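Local atomic coordinates of Cg3027-pa (PDB entry 2VHH), a protein that probably hydrolyses N-carbamoyl-beta-alanine and its 2-methyl homologue to the corresponding beta-amino acids, ammonium and carbon dioxide, as a pyrimidine-degrading enzyme. Residues C[123-128]-C[134-139]; C[45-50]-C[105-110]. One frame throughout, in Å; residues are numbered along the deposited sequence.

Interaction 1 of 2, residues C[123-128]-C[134-139]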
ATOM      1  N   THR C 123      31.445  35.303  13.282  1.00 31.18           N
ATOM      2  CA  THR C 123      31.899  35.840  14.531  1.00 31.79           C
ATOM      3  C   THR C 123      33.316  35.367  14.897  1.00 32.30           C
ATOM      4  O   THR C 123      33.958  35.930  15.795  1.00 32.57           O
ATOM      5  CB  THR C 123      30.862  35.434  15.588  1.00 31.63           C
ATOM      6  OG1 THR C 123      30.836  36.399  16.630  1.00 32.97           O
ATOM      7  CG2 THR C 123      31.114  34.029  16.153  1.00 31.81           C
ATOM      8  N   MET C 124      33.810  34.358  14.171  1.00 32.79           N
ATOM      9  CA  MET C 124      35.024  33.623  14.544  1.00 33.38           C
ATOM     10  C   MET C 124      35.920  33.287  13.346  1.00 34.00           C
ATOM     11  O   MET C 124      35.468  33.317  12.201  1.00 33.62           O
ATOM     12  CB  MET C 124      34.637  32.322  15.265  1.00 33.21           C
ATOM     13  CG  MET C 124      33.803  31.331  14.422  1.00 33.71           C
ATOM     14  SD  MET C 124      33.198  29.868  15.309  1.00 33.19           S
ATOM     15  CE  MET C 124      34.734  29.013  15.662  1.00 33.22           C
ATOM     16  N   PRO C 125      37.203  32.975  13.606  1.00 34.88           N
ATOM     17  CA  PRO C 125      37.974  32.272  12.574  1.00 35.71           C
ATOM     18  C   PRO C 125      37.405  30.871  12.376  1.00 36.47           C
ATOM     19  O   PRO C 125      36.875  30.289  13.320  1.00 36.45           O
ATOM     20  CB  PRO C 125      39.378  32.177  13.181  1.00 35.76           C
ATOM     21  CG  PRO C 125      39.171  32.326  14.678  1.00 35.45           C
ATOM     22  CD  PRO C 125      38.004  33.263  14.811  1.00 34.82           C
ATOM     23  N   PHE C 126      37.509  30.340  11.163  1.00 37.50           N
ATOM     24  CA  PHE C 126      36.921  29.045  10.845  1.00 38.66           C
ATOM     25  C   PHE C 126      37.828  27.930  11.356  1.00 39.44           C
ATOM     26  O   PHE C 126      38.480  27.234  10.576  1.00 39.70           O
ATOM     27  CB  PHE C 126      36.680  28.930   9.333  1.00 38.62           C
ATOM     28  CG  PHE C 126      35.517  28.036   8.955  1.00 38.87           C
ATOM     29  CD1 PHE C 126      34.200  28.461   9.143  1.00 38.48           C
ATOM     30  CD2 PHE C 126      35.742  26.778   8.387  1.00 38.89           C
ATOM     31  CE1 PHE C 126      33.133  27.644   8.787  1.00 38.88           C
ATOM     32  CE2 PHE C 126      34.682  25.955   8.022  1.00 38.57           C
ATOM     33  CZ  PHE C 126      33.373  26.388   8.221  1.00 38.87           C
ATOM     34  N   ALA C 127      37.851  27.761  12.675  1.00 40.03           N
ATOM     35  CA  ALA C 127      38.853  26.934  13.362  1.00 40.66           C
ATOM     36  C   ALA C 127      38.615  25.429  13.296  1.00 41.18           C
ATOM     37  O   ALA C 127      39.335  24.656  13.930  1.00 41.34           O
ATOM     38  CB  ALA C 127      38.979  27.375  14.811  1.00 40.59           C
ATOM     39  N   PHE C 128      37.619  25.014  12.519  1.00 41.83           N
ATOM     40  CA  PHE C 128      37.214  23.611  12.453  1.00 42.44           C
ATOM     41  C   PHE C 128      38.214  22.729  11.706  1.00 42.90           C
ATOM     42  O   PHE C 128      38.099  21.501  11.723  1.00 43.04           O
ATOM     43  CB  PHE C 128      35.810  23.488  11.857  1.00 42.27           C
ATOM     44  CG  PHE C 128      34.837  24.486  12.407  1.00 42.55           C
ATOM     45  CD1 PHE C 128      34.290  24.319  13.671  1.00 42.99           C
ATOM     46  CD2 PHE C 128      34.481  25.604  11.672  1.00 42.88           C
ATOM     47  CE1 PHE C 128      33.388  25.254  14.197  1.00 43.20           C
ATOM     48  CE2 PHE C 128      33.582  26.541  12.190  1.00 43.18           C
ATOM     49  CZ  PHE C 128      33.036  26.364  13.455  1.00 42.67           C
ATOM     50  N   PHE C 134      39.600  23.469  22.162  1.00 45.17           N
ATOM     51  CA  PHE C 134      40.005  24.538  23.063  1.00 45.06           C
ATOM     52  C   PHE C 134      40.990  25.477  22.365  1.00 44.65           C
ATOM     53  O   PHE C 134      41.967  25.017  21.769  1.00 44.88           O
ATOM     54  CB  PHE C 134      40.596  23.943  24.351  1.00 45.22           C
ATOM     55  CG  PHE C 134      39.764  22.818  24.940  1.00 45.95           C
ATOM     56  CD1 PHE C 134      40.048  21.483  24.631  1.00 46.14           C
ATOM     57  CD2 PHE C 134      38.685  23.095  25.789  1.00 45.95           C
ATOM     58  CE1 PHE C 134      39.276  20.444  25.165  1.00 46.19           C
ATOM     59  CE2 PHE C 134      37.905  22.065  26.323  1.00 45.42           C
ATOM     60  CZ  PHE C 134      38.202  20.740  26.014  1.00 45.70           C
ATOM     61  N   PRO C 135      40.721  26.796  22.406  1.00 44.11           N
ATOM     62  CA  PRO C 135      39.577  27.433  23.067  1.00 43.60           C
ATOM     63  C   PRO C 135      38.382  27.683  22.133  1.00 43.02           C
ATOM     64  O   PRO C 135      37.463  28.413  22.498  1.00 42.96           O
ATOM     65  CB  PRO C 135      40.166  28.770  23.510  1.00 43.64           C
ATOM     66  CG  PRO C 135      41.161  29.103  22.400  1.00 43.71           C
ATOM     67  CD  PRO C 135      41.592  27.801  21.764  1.00 43.80           C
ATOM     68  N   TRP C 136      38.399  27.061  20.955  1.00 42.31           N
ATOM     69  CA  TRP C 136      37.480  27.385  19.861  1.00 41.58           C
ATOM     70  C   TRP C 136      36.009  27.219  20.192  1.00 41.13           C
ATOM     71  O   TRP C 136      35.164  27.923  19.646  1.00 41.10           O
ATOM     72  CB  TRP C 136      37.835  26.568  18.621  1.00 41.49           C
ATOM     73  CG  TRP C 136      39.288  26.621  18.331  1.00 41.58           C
ATOM     74  CD1 TRP C 136      40.170  25.580  18.360  1.00 41.43           C
ATOM     75  CD2 TRP C 136      40.053  27.788  18.018  1.00 41.35           C
ATOM     76  NE1 TRP C 136      41.435  26.022  18.066  1.00 41.37           N
ATOM     77  CE2 TRP C 136      41.392  27.376  17.852  1.00 41.67           C
ATOM     78  CE3 TRP C 136      39.736  29.138  17.845  1.00 41.31           C
ATOM     79  CZ2 TRP C 136      42.410  28.269  17.521  1.00 41.66           C
ATOM     80  CZ3 TRP C 136      40.750  30.024  17.523  1.00 41.34           C
ATOM     81  CH2 TRP C 136      42.069  29.585  17.364  1.00 41.62           C
ATOM     82  N   CYS C 137      35.700  26.295  21.092  1.00 40.54           N
ATOM     83  CA  CYS C 137      34.317  26.049  21.480  1.00 39.82           C
ATOM     84  C   CYS C 137      33.768  27.150  22.378  1.00 39.20           C
ATOM     85  O   CYS C 137      32.562  27.303  22.492  1.00 39.18           O
ATOM     86  CB  CYS C 137      34.169  24.663  22.110  1.00 40.01           C
ATOM     87  SG  CYS C 137      34.499  23.290  20.942  1.00 40.13           S
ATOM     88  N   GLU C 138      34.655  27.933  22.984  1.00 38.59           N
ATOM     89  CA  GLU C 138      34.251  29.091  23.773  1.00 38.08           C
ATOM     90  C   GLU C 138      33.677  30.227  22.918  1.00 37.67           C
ATOM     91  O   GLU C 138      33.170  31.215  23.464  1.00 37.56           O
ATOM     92  CB  GLU C 138      35.415  29.609  24.606  1.00 37.96           C
ATOM     93  CG  GLU C 138      35.828  28.741  25.791  1.00 38.09           C
ATOM     94  CD  GLU C 138      36.982  29.371  26.572  1.00 38.56           C
ATOM     95  OE1 GLU C 138      36.892  30.579  26.880  1.00 39.26           O
ATOM     96  OE2 GLU C 138      37.984  28.675  26.867  1.00 38.98           O
ATOM     97  N   PHE C 139      33.763  30.089  21.589  1.00 37.24           N
ATOM     98  CA  PHE C 139      33.118  31.012  20.638  1.00 36.68           C
ATOM     99  C   PHE C 139      31.624  30.782  20.551  1.00 36.77           C
ATOM    100  O   PHE C 139      30.876  31.652  20.111  1.00 36.84           O
ATOM    101  CB  PHE C 139      33.693  30.856  19.240  1.00 35.97           C
ATOM    102  CG  PHE C 139      34.799  31.800  18.936  1.00 35.22           C
ATOM    103  CD1 PHE C 139      36.118  31.363  18.937  1.00 34.60           C
ATOM    104  CD2 PHE C 139      34.532  33.129  18.644  1.00 34.59           C
ATOM    105  CE1 PHE C 139      37.151  32.239  18.656  1.00 33.60           C
ATOM    106  CE2 PHE C 139      35.565  34.014  18.355  1.00 33.59           C
ATOM    107  CZ  PHE C 139      36.871  33.570  18.368  1.00 33.74           C
TER

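Interaction 2 of 2, residues C[45-50]-C[105-110]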
ATOM      1  N   LYS C  45      28.723  54.879  -0.144  1.00 42.37           N
ATOM      2  CA  LYS C  45      29.997  54.766  -0.862  1.00 42.55           C
ATOM      3  C   LYS C  45      31.193  55.325  -0.071  1.00 42.67           C
ATOM      4  O   LYS C  45      32.325  54.828  -0.195  1.00 42.77           O
ATOM      5  CB  LYS C  45      29.903  55.476  -2.208  1.00 42.40           C
ATOM      6  CG  LYS C  45      29.674  54.548  -3.371  1.00 42.80           C
ATOM      7  CD  LYS C  45      29.409  55.310  -4.650  1.00 42.85           C
ATOM      8  CE  LYS C  45      27.942  55.645  -4.782  1.00 43.16           C
ATOM      9  NZ  LYS C  45      27.654  56.394  -6.031  1.00 42.97           N
ATOM     10  N   ASP C  46      30.934  56.356   0.735  1.00 42.75           N
ATOM     11  CA  ASP C  46      31.962  56.954   1.588  1.00 42.86           C
ATOM     12  C   ASP C  46      32.395  56.037   2.731  1.00 42.49           C
ATOM     13  O   ASP C  46      33.595  55.813   2.917  1.00 42.53           O
ATOM     14  CB  ASP C  46      31.515  58.317   2.138  1.00 43.25           C
ATOM     15  CG  ASP C  46      31.791  59.466   1.170  1.00 44.16           C
ATOM     16  OD1 ASP C  46      32.587  59.292   0.219  1.00 45.18           O
ATOM     17  OD2 ASP C  46      31.209  60.553   1.369  1.00 45.13           O
ATOM     18  N   ILE C  47      31.429  55.508   3.484  1.00 41.87           N
ATOM     19  CA  ILE C  47      31.733  54.578   4.571  1.00 41.46           C
ATOM     20  C   ILE C  47      32.507  53.369   4.041  1.00 41.37           C
ATOM     21  O   ILE C  47      33.385  52.847   4.720  1.00 41.43           O
ATOM     22  CB  ILE C  47      30.466  54.120   5.330  1.00 41.33           C
ATOM     23  CG1 ILE C  47      29.695  55.329   5.869  1.00 41.20           C
ATOM     24  CG2 ILE C  47      30.840  53.201   6.485  1.00 41.22           C
ATOM     25  CD1 ILE C  47      28.213  55.081   6.082  1.00 41.03           C
ATOM     26  N   ALA C  48      32.196  52.953   2.818  1.00 41.34           N
ATOM     27  CA  ALA C  48      32.855  51.817   2.176  1.00 41.43           C
ATOM     28  C   ALA C  48      34.295  52.127   1.821  1.00 41.53           C
ATOM     29  O   ALA C  48      35.199  51.326   2.068  1.00 41.43           O
ATOM     30  CB  ALA C  48      32.088  51.402   0.931  1.00 41.11           C
ATOM     31  N   GLU C  49      34.502  53.294   1.229  1.00 41.93           N
ATOM     32  CA  GLU C  49      35.827  53.665   0.763  1.00 42.74           C
ATOM     33  C   GLU C  49      36.788  53.947   1.925  1.00 42.21           C
ATOM     34  O   GLU C  49      37.916  53.454   1.926  1.00 42.32           O
ATOM     35  CB  GLU C  49      35.755  54.828  -0.222  1.00 42.64           C
ATOM     36  CG  GLU C  49      36.938  54.863  -1.180  1.00 44.72           C
ATOM     37  CD  GLU C  49      36.793  55.924  -2.270  1.00 46.17           C
ATOM     38  OE1 GLU C  49      36.518  57.112  -1.941  1.00 49.13           O
ATOM     39  OE2 GLU C  49      36.961  55.564  -3.464  1.00 49.75           O
ATOM     40  N   GLN C  50      36.329  54.707   2.918  1.00 41.66           N
ATOM     41  CA  GLN C  50      37.129  54.961   4.097  1.00 41.19           C
ATOM     42  C   GLN C  50      37.520  53.667   4.823  1.00 40.55           C
ATOM     43  O   GLN C  50      38.671  53.523   5.237  1.00 40.61           O
ATOM     44  CB  GLN C  50      36.423  55.954   5.013  1.00 41.53           C
ATOM     45  CG  GLN C  50      36.612  57.395   4.570  1.00 42.59           C
ATOM     46  CD  GLN C  50      35.788  58.345   5.391  1.00 44.57           C
ATOM     47  OE1 GLN C  50      34.555  58.268   5.389  1.00 45.75           O
ATOM     48  NE2 GLN C  50      36.456  59.249   6.112  1.00 44.55           N
ATOM     49  N   ILE C 105      27.244  47.170   8.223  1.00 31.85           N
ATOM     50  CA  ILE C 105      25.805  47.198   8.436  1.00 31.90           C
ATOM     51  C   ILE C 105      25.308  48.637   8.347  1.00 32.24           C
ATOM     52  O   ILE C 105      24.236  48.897   7.803  1.00 32.44           O
ATOM     53  CB  ILE C 105      25.446  46.575   9.806  1.00 31.95           C
ATOM     54  CG1 ILE C 105      25.687  45.066   9.783  1.00 31.47           C
ATOM     55  CG2 ILE C 105      24.008  46.875  10.195  1.00 31.49           C
ATOM     56  CD1 ILE C 105      25.826  44.474  11.147  1.00 31.67           C
ATOM     57  N   LYS C 106      26.100  49.571   8.866  1.00 32.53           N
ATOM     58  CA  LYS C 106      25.774  50.993   8.798  1.00 32.89           C
ATOM     59  C   LYS C 106      25.664  51.437   7.340  1.00 32.79           C
ATOM     60  O   LYS C 106      24.723  52.146   6.969  1.00 32.81           O
ATOM     61  CB  LYS C 106      26.839  51.814   9.531  1.00 33.00           C
ATOM     62  CG  LYS C 106      26.553  53.310   9.654  1.00 33.72           C
ATOM     63  CD  LYS C 106      27.716  54.045  10.334  1.00 33.94           C
ATOM     64  CE  LYS C 106      27.438  55.549  10.416  1.00 36.12           C
ATOM     65  NZ  LYS C 106      28.678  56.403  10.372  1.00 36.65           N
ATOM     66  N   ALA C 107      26.618  50.999   6.520  1.00 32.78           N
ATOM     67  CA  ALA C 107      26.625  51.311   5.094  1.00 32.85           C
ATOM     68  C   ALA C 107      25.415  50.710   4.389  1.00 33.12           C
ATOM     69  O   ALA C 107      24.798  51.356   3.548  1.00 33.26           O
ATOM     70  CB  ALA C 107      27.914  50.847   4.452  1.00 32.54           C
ATOM     71  N   ALA C 108      25.068  49.479   4.757  1.00 33.53           N
ATOM     72  CA  ALA C 108      23.906  48.785   4.207  1.00 33.83           C
ATOM     73  C   ALA C 108      22.618  49.550   4.507  1.00 34.09           C
ATOM     74  O   ALA C 108      21.758  49.688   3.637  1.00 34.20           O
ATOM     75  CB  ALA C 108      23.838  47.373   4.767  1.00 33.67           C
ATOM     76  N   ALA C 109      22.508  50.054   5.736  1.00 34.42           N
ATOM     77  CA  ALA C 109      21.381  50.887   6.160  1.00 34.72           C
ATOM     78  C   ALA C 109      21.248  52.146   5.310  1.00 34.97           C
ATOM     79  O   ALA C 109      20.160  52.471   4.834  1.00 35.31           O
ATOM     80  CB  ALA C 109      21.519  51.256   7.630  1.00 34.67           C
ATOM     81  N   GLU C 110      22.359  52.840   5.111  1.00 35.08           N
ATOM     82  CA  GLU C 110      22.361  54.072   4.340  1.00 35.53           C
ATOM     83  C   GLU C 110      22.207  53.827   2.838  1.00 34.77           C
ATOM     84  O   GLU C 110      21.861  54.739   2.095  1.00 34.76           O
ATOM     85  CB  GLU C 110      23.597  54.911   4.673  1.00 35.38           C
ATOM     86  CG  GLU C 110      23.438  55.661   5.995  1.00 37.18           C
ATOM     87  CD  GLU C 110      24.637  56.530   6.345  1.00 37.98           C
ATOM     88  OE1 GLU C 110      25.255  57.095   5.410  1.00 41.38           O
ATOM     89  OE2 GLU C 110      24.953  56.659   7.558  1.00 40.31           O
TER

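Interaction 1 of 2, residues C[123-128]-C[134-139]
Two aromatic rings, Trp136 and Phe139, each receive an aliphatic carbon of 123-128 over one face. Met124 CB stands 3.6 Å from the Phe139 ring centroid and 17° off the ring normal, a CH-pi contact. Ala127 CB repeats it on Trp136, 3.7 Å from the centroid of the five-membered ring and 25° off its normal. With Trp136 CG beside its own backbone N (chi1 -48°), the indole is swung across the gap to that methyl. Pro125 touches both rings, its CD 3.7 Å from Phe139 CZ and its CG 4.0 Å from Trp136 CZ3, crossing both side chains at about a right angle. Both segments belong to the loop that links strand 115-118 to helix 147-158 in the carbon-nitrogen hydrolase fold; this loop doubles back on itself, and the 3-10 turn 136-139 presents both rings on one side. Ile90 of helix 90-110 covers Phe139, and Phe295 of strand 283-295 backs Pro125 and Ala127. Packing is looser round the thioether, where Met124 SD sits obliquely 5.1 Å from the Phe139 centroid, a Met-aromatic contact, and CE ends 4.2 Å from Trp136 O. On the outer side Pro135 CD covers the other indole face, Glu132 takes the indole N-H, and partly exposed Glu138 is hydrogen-bonded to Gln66 and Thr67 of a second subunit.

Interaction 2 of 2, residues C[45-50]-C[105-110]
The helical segments bearing Ile47 and Ala107 run nearly antiparallel, at 157° between their N-to-C directions, with axes 9.1 Å apart at closest approach and the CA atoms of Ile47 and Ala107 separated by 6.1 Å. Ile47 supplies the contact from its segment, meeting Lys106, Ala107 and Glu110. Its CB comes to 4.2 Å from Ala107 CB, so the alanine methyl meets the isoleucine at its branch point. The longer branch, with CG1 beside the backbone N (chi1 -56°), carries CD1 onward between Lys106 and Glu110. That methyl meets the aliphatic root of the extended lysine chain, 4.3 Å from Lys106 CG. At Glu110 it lies 3.6 Å from OE1 and 3.9 Å from OE2, the two side chains crossing at about a right angle. Helix 90-110 is the connection of a beta-alpha-beta crossover between the parallel strands 72-79 and 115-118, and Leu338 of strand 337-344 supports Ala107 from the sheet. A polar link between the helices comes from Ser43, one turn before Ile47, whose OG is hydrogen-bonded to Glu110 OE1. The Ile47 methyl touches the carboxylate by van der Waals contact alone, so the serine bond, rather than the isoleucine, probably helps to fix the carboxylate.

In the fold
Helix 90-110 is the element the two contacts share: its C-terminal end forms one partner in interaction 2, while its N-terminal end, through Ile90, Gln93 and Arg94, covers interaction 1. The contacts do not touch; their centres lie 28 Å apart and their nearest atoms about 11 Å. All six touching residues of interaction 1 are buried, and it buries 299 Å², both sides summed, within one loop, mainly through aromatic faces, near a second subunit. Interaction 2 joins two helical segments with 54 residues between them, buries 179 Å² on the same count, and mixes aliphatic carbons with charged side chains at a partly buried site, Ala107 being buried and Lys106 exposed, where no other chain of the octamer reaches its segments.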